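Local coordinates for heme-binding protein A / AI-2 binding protein A (Helicobacter pylori SS1, PDB 6OFQ), which binds peptides in the periplasm, as in its complex with the peptide STSA, and probably delivers them to an ABC transporter for uptake, at residues 147-155 / 167-178; 281-289 / 509-519. One frame throughout, in Å; residues are numbered along the deposited sequence.

Contact 1: residues 147-155 / 167-178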
ATOM      1  N   MET A 147      10.638   6.327   4.254  1.00  4.12           N
ATOM      2  CA  MET A 147      10.876   5.661   5.528  1.00  4.45           C
ATOM      3  C   MET A 147      12.217   6.021   6.216  1.00  4.75           C
ATOM      4  O   MET A 147      12.488   5.616   7.351  1.00  5.25           O
ATOM      5  CB  MET A 147      10.741   4.135   5.371  1.00  4.19           C
ATOM      6  CG  MET A 147       9.317   3.688   5.065  1.00  4.40           C
ATOM      7  SD  MET A 147       9.154   1.933   4.704  1.00  4.65           S
ATOM      8  CE  MET A 147       9.789   1.125   6.165  1.00  4.32           C
ATOM      9  N   GLY A 148      13.131   6.610   5.473  1.00  5.07           N
ATOM     10  CA  GLY A 148      14.468   6.908   5.981  1.00  4.99           C
ATOM     11  C   GLY A 148      15.291   5.658   6.181  1.00  5.49           C
ATOM     12  O   GLY A 148      16.075   5.559   7.131  1.00  5.76           O
ATOM     13  N   MET A 149      15.153   4.701   5.284  1.00  5.12           N
ATOM     14  CA  MET A 149      15.928   3.465   5.406  1.00  5.13           C
ATOM     15  C   MET A 149      17.458   3.686   5.402  1.00  5.39           C
ATOM     16  O   MET A 149      18.186   2.901   6.053  1.00  5.60           O
ATOM     17  CB  MET A 149      15.541   2.524   4.280  1.00  6.09           C
ATOM     18  CG  MET A 149      14.145   1.913   4.429  1.00  7.32           C
ATOM     19  SD  MET A 149      13.959   0.737   5.763  1.00 11.35           S
ATOM     20  CE  MET A 149      14.869  -0.612   5.030  1.00 12.96           C
ATOM     21  N   SER A 150      17.913   4.730   4.724  1.00  5.57           N
ATOM     22  CA  SER A 150      19.358   4.993   4.762  1.00  5.71           C
ATOM     23  C   SER A 150      19.819   5.520   6.106  1.00  6.36           C
ATOM     24  O   SER A 150      21.034   5.429   6.323  1.00  7.95           O
ATOM     25  CB  SER A 150      19.723   6.031   3.701  1.00  6.28           C
ATOM     26  OG  SER A 150      19.564   5.487   2.393  1.00  7.66           O
ATOM     27  N   HIS A 151      18.984   6.127   6.940  1.00  6.81           N
ATOM     28  CA  HIS A 151      19.255   6.458   8.324  1.00  8.22           C
ATOM     29  C   HIS A 151      19.257   5.237   9.225  1.00  8.85           C
ATOM     30  O   HIS A 151      19.881   5.278  10.294  1.00 10.08           O
ATOM     31  CB  HIS A 151      18.256   7.488   8.850  1.00 10.63           C
ATOM     32  CG  HIS A 151      18.250   8.730   8.014  1.00 14.92           C
ATOM     33  ND1 HIS A 151      19.406   9.432   7.748  1.00 20.25           N
ATOM     34  CD2 HIS A 151      17.268   9.316   7.289  1.00 17.87           C
ATOM     35  CE1 HIS A 151      19.129  10.422   6.920  1.00 21.11           C
ATOM     36  NE2 HIS A 151      17.834  10.394   6.659  1.00 21.02           N
ATOM     37  N   ILE A 152      18.393   4.277   8.931  1.00  6.82           N
ATOM     38  CA  ILE A 152      18.219   3.076   9.764  1.00  7.41           C
ATOM     39  C   ILE A 152      19.388   2.126   9.613  1.00  6.84           C
ATOM     40  O   ILE A 152      19.937   1.600  10.590  1.00  7.46           O
ATOM     41  CB  ILE A 152      16.899   2.389   9.401  1.00  6.81           C
ATOM     42  CG1 ILE A 152      15.707   3.268   9.811  1.00  7.28           C
ATOM     43  CG2 ILE A 152      16.730   1.015  10.021  1.00  6.51           C
ATOM     44  CD1 ILE A 152      14.353   2.821   9.274  1.00  7.77           C
ATOM     45  N   ILE A 153      19.755   1.841   8.376  1.00  6.59           N
ATOM     46  CA  ILE A 153      20.789   0.851   8.069  1.00  6.40           C
ATOM     47  C   ILE A 153      22.164   1.496   8.025  1.00  6.97           C
ATOM     48  O   ILE A 153      22.407   2.465   7.289  1.00  8.79           O
ATOM     49  CB  ILE A 153      20.498   0.130   6.723  1.00  5.97           C
ATOM     50  CG1 ILE A 153      19.162  -0.600   6.785  1.00  6.20           C
ATOM     51  CG2 ILE A 153      21.683  -0.746   6.354  1.00  5.85           C
ATOM     52  CD1 ILE A 153      18.713  -1.140   5.442  1.00  5.86           C
ATOM     53  N   LYS A 154      23.045   1.022   8.917  1.00  6.54           N
ATOM     54  CA  LYS A 154      24.482   1.395   8.900  1.00  6.98           C
ATOM     55  C   LYS A 154      25.243   0.657   7.819  1.00  7.85           C
ATOM     56  O   LYS A 154      26.018   1.271   7.090  1.00  8.81           O
ATOM     57  CB  LYS A 154      25.069   1.278  10.302  1.00  9.12           C
ATOM     58  CG  LYS A 154      26.577   1.577  10.387  1.00 10.38           C
ATOM     59  CD  LYS A 154      27.093   1.465  11.819  1.00 14.93           C
ATOM     60  CE  LYS A 154      28.556   1.877  11.809  1.00 22.99           C
ATOM     61  NZ  LYS A 154      28.950   2.096  13.225  1.00 29.99           N
ATOM     62  N   SER A 155      25.094  -0.658   7.766  1.00  6.72           N
ATOM     63  CA  SER A 155      25.730  -1.469   6.758  1.00  7.03           C
ATOM     64  C   SER A 155      24.958  -2.720   6.417  1.00  7.19           C
ATOM     65  O   SER A 155      24.151  -3.195   7.217  1.00  7.01           O
ATOM     66  CB  SER A 155      27.122  -1.860   7.242  1.00  7.16           C
ATOM     67  OG  SER A 155      27.088  -2.614   8.424  1.00  8.75           O
ATOM     68  N   THR A 167      23.614  -4.222   9.867  1.00  5.38           N
ATOM     69  CA  THR A 167      23.857  -3.530  11.125  1.00  4.95           C
ATOM     70  C   THR A 167      23.121  -2.219  11.073  1.00  5.42           C
ATOM     71  O   THR A 167      23.200  -1.483  10.076  1.00  5.37           O
ATOM     72  CB  THR A 167      25.381  -3.285  11.293  1.00  5.30           C
ATOM     73  OG1 THR A 167      26.050  -4.561  11.215  1.00  7.03           O
ATOM     74  CG2 THR A 167      25.640  -2.582  12.630  1.00  5.24           C
ATOM     75  N   LEU A 168      22.401  -1.944  12.150  1.00  5.21           N
ATOM     76  CA  LEU A 168      21.568  -0.721  12.215  1.00  5.22           C
ATOM     77  C   LEU A 168      22.231   0.385  13.009  1.00  5.85           C
ATOM     78  O   LEU A 168      23.077   0.128  13.869  1.00  6.92           O
ATOM     79  CB  LEU A 168      20.206  -1.038  12.778  1.00  4.82           C
ATOM     80  CG  LEU A 168      19.378  -2.130  12.168  1.00  4.87           C
ATOM     81  CD1 LEU A 168      17.965  -2.158  12.720  1.00  4.75           C
ATOM     82  CD2 LEU A 168      19.382  -2.138  10.660  1.00  4.58           C
ATOM     83  N   ASN A 169      21.839   1.638  12.743  1.00  6.07           N
ATOM     84  CA  ASN A 169      22.316   2.738  13.552  1.00  6.83           C
ATOM     85  C   ASN A 169      21.680   2.823  14.919  1.00  7.59           C
ATOM     86  O   ASN A 169      22.196   3.553  15.787  1.00 10.83           O
ATOM     87  CB  ASN A 169      22.155   4.048  12.777  1.00  7.69           C
ATOM     88  CG  ASN A 169      23.154   4.196  11.655  1.00  8.99           C
ATOM     89  OD1 ASN A 169      24.364   4.034  11.885  1.00  9.40           O
ATOM     90  ND2 ASN A 169      22.707   4.552  10.444  1.00  9.52           N
ATOM     91  N   GLY A 170      20.560   2.125  15.120  1.00  7.13           N
ATOM     92  CA  GLY A 170      19.856   2.157  16.385  1.00  6.53           C
ATOM     93  C   GLY A 170      18.768   1.091  16.278  1.00  6.87           C
ATOM     94  O   GLY A 170      18.454   0.621  15.180  1.00  6.50           O
ATOM     95  N   PRO A 171      18.243   0.624  17.416  1.00  6.17           N
ATOM     96  CA  PRO A 171      17.191  -0.395  17.354  1.00  6.07           C
ATOM     97  C   PRO A 171      15.962   0.138  16.616  1.00  6.35           C
ATOM     98  O   PRO A 171      15.642   1.315  16.681  1.00  6.25           O
ATOM     99  CB  PRO A 171      16.841  -0.682  18.814  1.00  6.95           C
ATOM    100  CG  PRO A 171      17.469   0.412  19.578  1.00  8.19           C
ATOM    101  CD  PRO A 171      18.520   1.064  18.802  1.00  6.91           C
ATOM    102  N   GLU A 172      15.341  -0.745  15.844  1.00  5.66           N
ATOM    103  CA  GLU A 172      14.241  -0.410  14.914  1.00  5.14           C
ATOM    104  C   GLU A 172      13.231  -1.531  15.011  1.00  4.74           C
ATOM    105  O   GLU A 172      13.294  -2.531  14.324  1.00  4.82           O
ATOM    106  CB  GLU A 172      14.812  -0.245  13.495  1.00  5.52           C
ATOM    107  CG  GLU A 172      13.803   0.233  12.469  1.00  5.58           C
ATOM    108  CD  GLU A 172      13.368   1.682  12.615  1.00  6.50           C
ATOM    109  OE1 GLU A 172      14.187   2.533  12.999  1.00  7.60           O
ATOM    110  OE2 GLU A 172      12.182   1.888  12.228  1.00  6.27           O
ATOM    111  N   ALA A 173      12.219  -1.391  15.856  1.00  4.60           N
ATOM    112  CA  ALA A 173      11.241  -2.433  16.114  1.00  5.19           C
ATOM    113  C   ALA A 173      10.571  -2.953  14.839  1.00  5.07           C
ATOM    114  O   ALA A 173      10.448  -4.162  14.723  1.00  5.56           O
ATOM    115  CB  ALA A 173      10.207  -2.003  17.159  1.00  5.36           C
ATOM    116  N   PRO A 174      10.177  -2.084  13.915  1.00  4.94           N
ATOM    117  CA  PRO A 174       9.566  -2.589  12.658  1.00  4.76           C
ATOM    118  C   PRO A 174      10.472  -3.230  11.663  1.00  4.93           C
ATOM    119  O   PRO A 174       9.983  -3.722  10.651  1.00  4.42           O
ATOM    120  CB  PRO A 174       8.967  -1.325  12.024  1.00  5.56           C
ATOM    121  CG  PRO A 174       8.967  -0.307  13.101  1.00  6.56           C
ATOM    122  CD  PRO A 174      10.094  -0.610  14.003  1.00  5.56           C
ATOM    123  N   PHE A 175      11.785  -3.290  11.898  1.00  4.21           N
ATOM    124  CA  PHE A 175      12.706  -3.663  10.806  1.00  4.44           C
ATOM    125  C   PHE A 175      12.424  -5.037  10.237  1.00  4.13           C
ATOM    126  O   PHE A 175      12.423  -5.191   9.009  1.00  4.02           O
ATOM    127  CB  PHE A 175      14.172  -3.544  11.289  1.00  4.69           C
ATOM    128  CG  PHE A 175      15.214  -3.614  10.179  1.00  5.07           C
ATOM    129  CD1 PHE A 175      15.315  -2.622   9.229  1.00  5.76           C
ATOM    130  CD2 PHE A 175      15.968  -4.786  10.016  1.00  5.69           C
ATOM    131  CE1 PHE A 175      16.273  -2.748   8.233  1.00  5.68           C
ATOM    132  CE2 PHE A 175      16.907  -4.925   9.006  1.00  5.74           C
ATOM    133  CZ  PHE A 175      17.020  -3.907   8.107  1.00  5.77           C
ATOM    134  N   LEU A 176      12.213  -6.070  11.057  1.00  4.12           N
ATOM    135  CA  LEU A 176      11.985  -7.392  10.530  1.00  4.15           C
ATOM    136  C   LEU A 176      10.755  -7.400   9.641  1.00  4.02           C
ATOM    137  O   LEU A 176      10.822  -7.939   8.519  1.00  3.89           O
ATOM    138  CB  LEU A 176      11.863  -8.426  11.636  1.00  4.12           C
ATOM    139  CG  LEU A 176      11.760  -9.870  11.173  1.00  4.21           C
ATOM    140  CD1 LEU A 176      12.999 -10.385  10.507  1.00  5.14           C
ATOM    141  CD2 LEU A 176      11.355 -10.733  12.360  1.00  4.30           C
ATOM    142  N   ALA A 177       9.650  -6.787  10.074  1.00  4.17           N
ATOM    143  CA  ALA A 177       8.434  -6.759   9.267  1.00  4.18           C
ATOM    144  C   ALA A 177       8.623  -5.926   7.992  1.00  4.59           C
ATOM    145  O   ALA A 177       8.161  -6.298   6.898  1.00  4.95           O
ATOM    146  CB  ALA A 177       7.312  -6.133  10.082  1.00  4.09           C
ATOM    147  N   ASN A 178       9.451  -4.895   8.076  1.00  4.40           N
ATOM    148  CA  ASN A 178       9.773  -4.056   6.933  1.00  4.32           C
ATOM    149  C   ASN A 178      10.352  -4.898   5.781  1.00  4.47           C
ATOM    150  O   ASN A 178      10.145  -4.665   4.560  1.00  4.53           O
ATOM    151  CB  ASN A 178      10.739  -2.921   7.201  1.00  5.16           C
ATOM    152  CG  ASN A 178      10.158  -1.850   8.069  1.00  5.20           C
ATOM    153  OD1 ASN A 178       8.942  -1.709   8.240  1.00  6.79           O
ATOM    154  ND2 ASN A 178      11.091  -1.076   8.592  1.00  6.97           N
TER
HETATM  155  O   HOH W   1      23.772   4.944   7.826  1.00 17.93           O
HETATM  156  O   HOH W   2      26.401  -5.301   8.478  1.00  7.01           O
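Ile152 and Ile153 close on Phe175 and Glu172 in the buried half of this contact. CG1 of Ile153 lies 3.9 Å from CE1 of Phe175, the two side chains crossing at about a right angle, and CG2 of Ile152 lies 4.0 Å from CD1 of the same ring. The methyl CE of Met149 adds a looser touch at CE1. With CG anti to the backbone N (chi1 -168°), Phe175 turns its ring back under Leu168, whose CD2 sits over the ring centre; Tyr92 and Phe166 meet the ring edge-to-face. CD1 of Ile152 rests 3.7 Å from CD of Glu172, a carboxylate anchored by salt bridges to Lys472 and Arg473. Along the backbone the segments form the open end of the hairpin of strands 153-160 and 163-168, and a classic beta bulge interrupts it: Thr167 O accepts from Lys154 N at 2.8 Å through a bent bond (133°) and from Ser155 N at 3.1 Å. The solvent side is looser and largely polar. Asn169 ND2 donates to His151 O (2.9 Å), lying 58° above that carbonyl plane, while the backbone N of Asn169 donates to Ile152 O. Lys154 lays its CB 3.3 Å from Asn169 OD1 before the extended chain runs off beyond the amide. One water links Asn169 ND2 to Ile153 O, and another bridges the hydroxyls of Ser155 and Thr167.

Contact 2: residues 281-289 / 509-519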
ATOM      1  N   PRO A 281     -26.956 -16.158  -8.345  1.00 41.24           N
ATOM      2  CA  PRO A 281     -26.430 -17.513  -8.403  1.00 36.79           C
ATOM      3  C   PRO A 281     -24.903 -17.423  -8.563  1.00 25.70           C
ATOM      4  O   PRO A 281     -24.385 -16.707  -9.435  1.00 26.08           O
ATOM      5  CB  PRO A 281     -27.046 -18.115  -9.685  1.00 43.26           C
ATOM      6  CG  PRO A 281     -27.929 -17.077 -10.310  1.00 46.89           C
ATOM      7  CD  PRO A 281     -27.536 -15.775  -9.656  1.00 48.98           C
ATOM      8  N   ASN A 282     -24.254 -18.175  -7.689  1.00 17.63           N
ATOM      9  CA  ASN A 282     -22.841 -18.449  -7.885  1.00 14.94           C
ATOM     10  C   ASN A 282     -21.924 -17.268  -7.577  1.00 13.79           C
ATOM     11  O   ASN A 282     -20.752 -17.310  -7.988  1.00 11.68           O
ATOM     12  CB  ASN A 282     -22.543 -18.822  -9.337  1.00 19.84           C
ATOM     13  CG  ASN A 282     -23.358 -19.982  -9.822  1.00 25.59           C
ATOM     14  OD1 ASN A 282     -23.544 -20.974  -9.112  1.00 28.74           O
ATOM     15  ND2 ASN A 282     -23.797 -19.877 -11.068  1.00 31.63           N
ATOM     16  N   ILE A 283     -22.397 -16.253  -6.855  1.00 12.94           N
ATOM     17  CA  ILE A 283     -21.523 -15.145  -6.470  1.00 12.93           C
ATOM     18  C   ILE A 283     -21.492 -15.098  -4.969  1.00 12.84           C
ATOM     19  O   ILE A 283     -22.524 -15.296  -4.323  1.00 13.12           O
ATOM     20  CB  ILE A 283     -21.957 -13.813  -7.080  1.00 13.86           C
ATOM     21  CG1 ILE A 283     -21.658 -13.902  -8.583  1.00 17.54           C
ATOM     22  CG2 ILE A 283     -21.319 -12.602  -6.367  1.00 14.03           C
ATOM     23  CD1 ILE A 283     -22.183 -12.767  -9.426  1.00 18.41           C
ATOM     24  N   VAL A 284     -20.309 -14.869  -4.423  1.00 11.05           N
ATOM     25  CA  VAL A 284     -20.041 -14.737  -2.970  1.00 11.32           C
ATOM     26  C   VAL A 284     -19.432 -13.333  -2.878  1.00 10.69           C
ATOM     27  O   VAL A 284     -18.593 -12.957  -3.718  1.00 11.79           O
ATOM     28  CB  VAL A 284     -19.071 -15.851  -2.494  1.00 14.42           C
ATOM     29  CG1 VAL A 284     -18.386 -15.639  -1.134  1.00 17.31           C
ATOM     30  CG2 VAL A 284     -19.824 -17.182  -2.503  1.00 17.08           C
ATOM     31  N   VAL A 285     -19.703 -12.629  -1.784  1.00  8.71           N
ATOM     32  CA  VAL A 285     -19.035 -11.376  -1.544  1.00  8.75           C
ATOM     33  C   VAL A 285     -18.342 -11.553  -0.196  1.00  8.19           C
ATOM     34  O   VAL A 285     -19.005 -11.548   0.857  1.00  9.49           O
ATOM     35  CB  VAL A 285     -19.994 -10.192  -1.524  1.00  9.47           C
ATOM     36  CG1 VAL A 285     -19.231  -8.914  -1.227  1.00 10.31           C
ATOM     37  CG2 VAL A 285     -20.634 -10.060  -2.900  1.00 10.29           C
ATOM     38  N   ASP A 286     -17.004 -11.614  -0.232  1.00  6.01           N
ATOM     39  CA  ASP A 286     -16.261 -11.715   1.030  1.00  7.60           C
ATOM     40  C   ASP A 286     -16.208 -10.356   1.694  1.00  7.86           C
ATOM     41  O   ASP A 286     -16.101  -9.310   1.015  1.00  8.14           O
ATOM     42  CB  ASP A 286     -14.787 -12.047   0.719  1.00  8.21           C
ATOM     43  CG  ASP A 286     -14.533 -13.420   0.158  1.00  8.95           C
ATOM     44  OD1 ASP A 286     -15.456 -14.234   0.100  1.00 10.26           O
ATOM     45  OD2 ASP A 286     -13.326 -13.710  -0.072  1.00 14.40           O
ATOM     46  N   LYS A 287     -16.324 -10.305   3.029  1.00  7.05           N
ATOM     47  CA  LYS A 287     -16.278  -9.040   3.765  1.00  7.30           C
ATOM     48  C   LYS A 287     -15.506  -9.234   5.035  1.00  7.96           C
ATOM     49  O   LYS A 287     -15.730 -10.224   5.748  1.00  9.00           O
ATOM     50  CB  LYS A 287     -17.683  -8.534   4.139  1.00  8.75           C
ATOM     51  CG  LYS A 287     -18.632  -8.388   2.961  1.00 11.05           C
ATOM     52  CD  LYS A 287     -20.015  -7.849   3.361  1.00 15.80           C
ATOM     53  CE  LYS A 287     -21.029  -8.210   2.293  1.00 21.92           C
ATOM     54  NZ  LYS A 287     -21.334  -9.679   2.357  1.00 29.23           N
ATOM     55  N   SER A 288     -14.592  -8.313   5.295  1.00  5.93           N
ATOM     56  CA  SER A 288     -13.963  -8.260   6.610  1.00  5.98           C
ATOM     57  C   SER A 288     -13.610  -6.842   7.023  1.00  5.48           C
ATOM     58  O   SER A 288     -13.797  -5.925   6.240  1.00  5.93           O
ATOM     59  CB  SER A 288     -12.721  -9.156   6.634  1.00  6.54           C
ATOM     60  OG  SER A 288     -11.694  -8.648   5.801  1.00  6.73           O
ATOM     61  N   ALA A 289     -13.266  -6.629   8.292  1.00  5.76           N
ATOM     62  CA  ALA A 289     -13.130  -5.265   8.761  1.00  6.35           C
ATOM     63  C   ALA A 289     -12.143  -4.377   8.039  1.00  7.14           C
ATOM     64  O   ALA A 289     -12.327  -3.178   7.732  1.00  8.76           O
ATOM     65  CB  ALA A 289     -12.708  -5.296  10.219  1.00  7.30           C
ATOM     66  N   HIS A 509     -16.710 -12.437  -5.750  1.00  5.62           N
ATOM     67  CA  HIS A 509     -16.108 -13.422  -6.616  1.00  6.43           C
ATOM     68  C   HIS A 509     -17.069 -14.535  -6.905  1.00  6.13           C
ATOM     69  O   HIS A 509     -18.099 -14.681  -6.265  1.00  6.39           O
ATOM     70  CB  HIS A 509     -14.802 -13.961  -6.019  1.00  6.11           C
ATOM     71  CG  HIS A 509     -14.971 -14.583  -4.683  1.00  5.57           C
ATOM     72  ND1 HIS A 509     -15.284 -15.909  -4.478  1.00  6.13           N
ATOM     73  CD2 HIS A 509     -14.923 -14.032  -3.450  1.00  5.75           C
ATOM     74  CE1 HIS A 509     -15.347 -16.167  -3.187  1.00  6.52           C
ATOM     75  NE2 HIS A 509     -15.162 -15.033  -2.546  1.00  5.91           N
ATOM     76  N   LEU A 510     -16.755 -15.291  -7.953  1.00  6.28           N
ATOM     77  CA  LEU A 510     -17.512 -16.522  -8.160  1.00  7.05           C
ATOM     78  C   LEU A 510     -17.343 -17.540  -7.031  1.00  7.61           C
ATOM     79  O   LEU A 510     -16.256 -17.614  -6.433  1.00  7.58           O
ATOM     80  CB  LEU A 510     -17.174 -17.146  -9.536  1.00  7.77           C
ATOM     81  CG  LEU A 510     -17.314 -16.260 -10.730  1.00  7.91           C
ATOM     82  CD1 LEU A 510     -16.814 -16.939 -11.982  1.00  8.61           C
ATOM     83  CD2 LEU A 510     -18.741 -15.816 -10.976  1.00  7.92           C
ATOM     84  N   SER A 511     -18.407 -18.283  -6.739  1.00  7.62           N
ATOM     85  CA  SER A 511     -18.363 -19.304  -5.688  1.00  8.44           C
ATOM     86  C   SER A 511     -17.295 -20.358  -5.885  1.00  8.22           C
ATOM     87  O   SER A 511     -16.732 -20.839  -4.891  1.00  8.62           O
ATOM     88  CB  SER A 511     -19.730 -19.969  -5.511  1.00 11.21           C
ATOM     89  OG  SER A 511     -20.116 -20.590  -6.721  1.00 17.60           O
ATOM     90  N   LYS A 512     -16.966 -20.654  -7.150  1.00  7.75           N
ATOM     91  CA  LYS A 512     -15.935 -21.658  -7.435  1.00  7.95           C
ATOM     92  C   LYS A 512     -14.538 -21.177  -7.055  1.00  7.98           C
ATOM     93  O   LYS A 512     -13.613 -21.969  -6.994  1.00  8.93           O
ATOM     94  CB  LYS A 512     -15.848 -22.016  -8.941  1.00  9.77           C
ATOM     95  CG  LYS A 512     -15.353 -20.908  -9.869  1.00 10.91           C
ATOM     96  CD  LYS A 512     -15.101 -21.153 -11.383  1.00 13.49           C
ATOM     97  CE  LYS A 512     -16.408 -20.959 -12.084  1.00 15.63           C
ATOM     98  NZ  LYS A 512     -16.319 -21.317 -13.536  1.00 14.50           N
ATOM     99  N   VAL A 513     -14.329 -19.880  -6.875  1.00  7.13           N
ATOM    100  CA  VAL A 513     -12.993 -19.363  -6.529  1.00  6.40           C
ATOM    101  C   VAL A 513     -12.829 -19.473  -4.999  1.00  6.59           C
ATOM    102  O   VAL A 513     -13.569 -18.843  -4.254  1.00  7.88           O
ATOM    103  CB  VAL A 513     -12.799 -17.907  -7.012  1.00  6.08           C
ATOM    104  CG1 VAL A 513     -11.445 -17.366  -6.545  1.00  6.36           C
ATOM    105  CG2 VAL A 513     -12.961 -17.816  -8.525  1.00  6.90           C
ATOM    106  N   LYS A 514     -11.860 -20.289  -4.619  1.00  6.19           N
ATOM    107  CA  LYS A 514     -11.590 -20.586  -3.217  1.00  6.45           C
ATOM    108  C   LYS A 514     -10.180 -20.182  -2.860  1.00  6.14           C
ATOM    109  O   LYS A 514      -9.318 -20.047  -3.731  1.00  6.73           O
ATOM    110  CB  LYS A 514     -11.621 -22.090  -2.999  1.00  7.61           C
ATOM    111  CG  LYS A 514     -12.928 -22.764  -3.367  1.00 10.61           C
ATOM    112  CD  LYS A 514     -14.076 -22.199  -2.593  1.00 12.92           C
ATOM    113  CE  LYS A 514     -15.337 -22.967  -2.984  1.00 18.54           C
ATOM    114  NZ  LYS A 514     -16.380 -22.614  -1.992  1.00 24.11           N
ATOM    115  N   GLY A 515      -9.972 -19.970  -1.550  1.00  5.52           N
ATOM    116  CA  GLY A 515      -8.623 -19.746  -1.070  1.00  5.88           C
ATOM    117  C   GLY A 515      -8.199 -18.299  -0.977  1.00  6.04           C
ATOM    118  O   GLY A 515      -7.143 -18.028  -0.365  1.00  6.51           O
ATOM    119  N   TYR A 516      -8.903 -17.415  -1.657  1.00  5.59           N
ATOM    120  CA  TYR A 516      -8.578 -16.003  -1.522  1.00  5.22           C
ATOM    121  C   TYR A 516      -8.946 -15.567  -0.106  1.00  5.06           C
ATOM    122  O   TYR A 516      -9.980 -15.987   0.407  1.00  5.36           O
ATOM    123  CB  TYR A 516      -9.342 -15.179  -2.543  1.00  5.59           C
ATOM    124  CG  TYR A 516      -9.026 -13.694  -2.544  1.00  5.23           C
ATOM    125  CD1 TYR A 516      -7.914 -13.218  -3.233  1.00  5.62           C
ATOM    126  CD2 TYR A 516      -9.778 -12.795  -1.815  1.00  5.32           C
ATOM    127  CE1 TYR A 516      -7.636 -11.871  -3.302  1.00  5.38           C
ATOM    128  CE2 TYR A 516      -9.507 -11.443  -1.867  1.00  6.12           C
ATOM    129  CZ  TYR A 516      -8.398 -11.009  -2.556  1.00  5.82           C
ATOM    130  OH  TYR A 516      -8.078  -9.648  -2.607  1.00  7.49           O
ATOM    131  N   LYS A 517      -8.165 -14.640   0.429  1.00  4.65           N
ATOM    132  CA  LYS A 517      -8.438 -14.138   1.790  1.00  4.95           C
ATOM    133  C   LYS A 517      -8.382 -12.617   1.750  1.00  4.89           C
ATOM    134  O   LYS A 517      -7.445 -12.024   1.245  1.00  5.84           O
ATOM    135  CB  LYS A 517      -7.463 -14.762   2.787  1.00  6.80           C
ATOM    136  CG  LYS A 517      -7.842 -16.190   3.158  1.00  9.10           C
ATOM    137  CD  LYS A 517      -6.935 -16.882   4.137  1.00 12.41           C
ATOM    138  CE  LYS A 517      -7.474 -18.254   4.501  1.00 16.19           C
ATOM    139  NZ  LYS A 517      -8.158 -19.050   3.461  1.00 22.63           N
ATOM    140  N   THR A 518      -9.378 -11.982   2.375  1.00  4.72           N
ATOM    141  CA  THR A 518      -9.388 -10.533   2.493  1.00  4.73           C
ATOM    142  C   THR A 518      -8.566 -10.058   3.747  1.00  5.14           C
ATOM    143  O   THR A 518      -8.304  -8.878   3.886  1.00  5.96           O
ATOM    144  CB  THR A 518     -10.812  -9.933   2.647  1.00  5.33           C
ATOM    145  OG1 THR A 518     -11.406 -10.526   3.820  1.00  5.88           O
ATOM    146  CG2 THR A 518     -11.615 -10.154   1.393  1.00  5.81           C
ATOM    147  N   THR A 519      -8.250 -10.994   4.625  1.00  4.67           N
ATOM    148  CA  THR A 519      -7.549 -10.736   5.891  1.00  4.97           C
ATOM    149  C   THR A 519      -6.042 -10.691   5.694  1.00  4.84           C
ATOM    150  O   THR A 519      -5.490 -11.238   4.752  1.00  4.86           O
ATOM    151  CB  THR A 519      -7.918 -11.806   6.923  1.00  5.19           C
ATOM    152  OG1 THR A 519      -7.624 -13.120   6.444  1.00  6.16           O
ATOM    153  CG2 THR A 519      -9.439 -11.684   7.270  1.00  5.28           C
TER
HETATM  154  O   HOH W   3     -12.601 -16.136  -0.345  1.00 12.15           O
HETATM  155  O   HOH W   4     -11.933 -13.454   2.496  1.00 15.49           O
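Chi1 of 58° tucks CG of His509 between its own backbone N and carbonyl carbon, and chi1 of -68° sets CG of Asp286 beside its backbone N, bringing imidazole and carboxylate together with their planes 76° apart. His509 NE2 donates to Asp286 OD1 at 2.8 Å; the oxygen lies close to the ring plane, but the nitrogen meets it from well above the plane of the carboxylate. The other ring nitrogen, ND1, donates to the carbonyl O of Leu510, also at 2.8 Å, so both ring nitrogens act as donors and the imidazole is probably charged. Two bonds thus fix the rotation of the ring. Leu510 O also accepts from Val513 N, which comes from the face of the carbonyl plane opposite to ND1, closing a type I turn. Val284 lies alongside the histidine, its CB over one ring face in a CH-pi contact, 4.2 Å from the centroid. The second oxygen of Asp286, OD2, is held by two waters, which carry it on to the Tyr516 carbonyl and the Thr518 amide. Further along, CB of Asp286 packs on CG2 of Thr518 at 3.8 Å, and Ser288 OG shares a hydrogen bond of 2.7 Å with Thr518 OG1. The backbones of Val284 and His509 exchange two nearly straight bonds, Val284 N to His509 O (2.9 Å) and His509 N to Val284 O (2.8 Å), and Ser511 N reaches Asn282 O. This is antiparallel strand pairing within a mixed beta sheet: strand 283-288 runs beside strand 497-510, and the chain from 511 to 519 doubles back over the face that carries Val284, Asp286 and His509.

The two contacts lie on opposite sides of the centre of the chain, with centres 37 Å apart and nearest atoms about 15 Å apart, so they do not touch. They come in series: contact 1 is closed before contact 2 begins. Contact 1 is local, its segments 12 residues apart, and belongs to the hairpin at one margin of the antiparallel sheet that includes strand 75-85. Contact 2 spans 220 residues and pairs strand 283-288 with the late strand 497-510 in a separate mixed sheet. The first joins parts of one local unit, whereas the second ties the C-terminal part back to the middle of this type II peptide-binding protein.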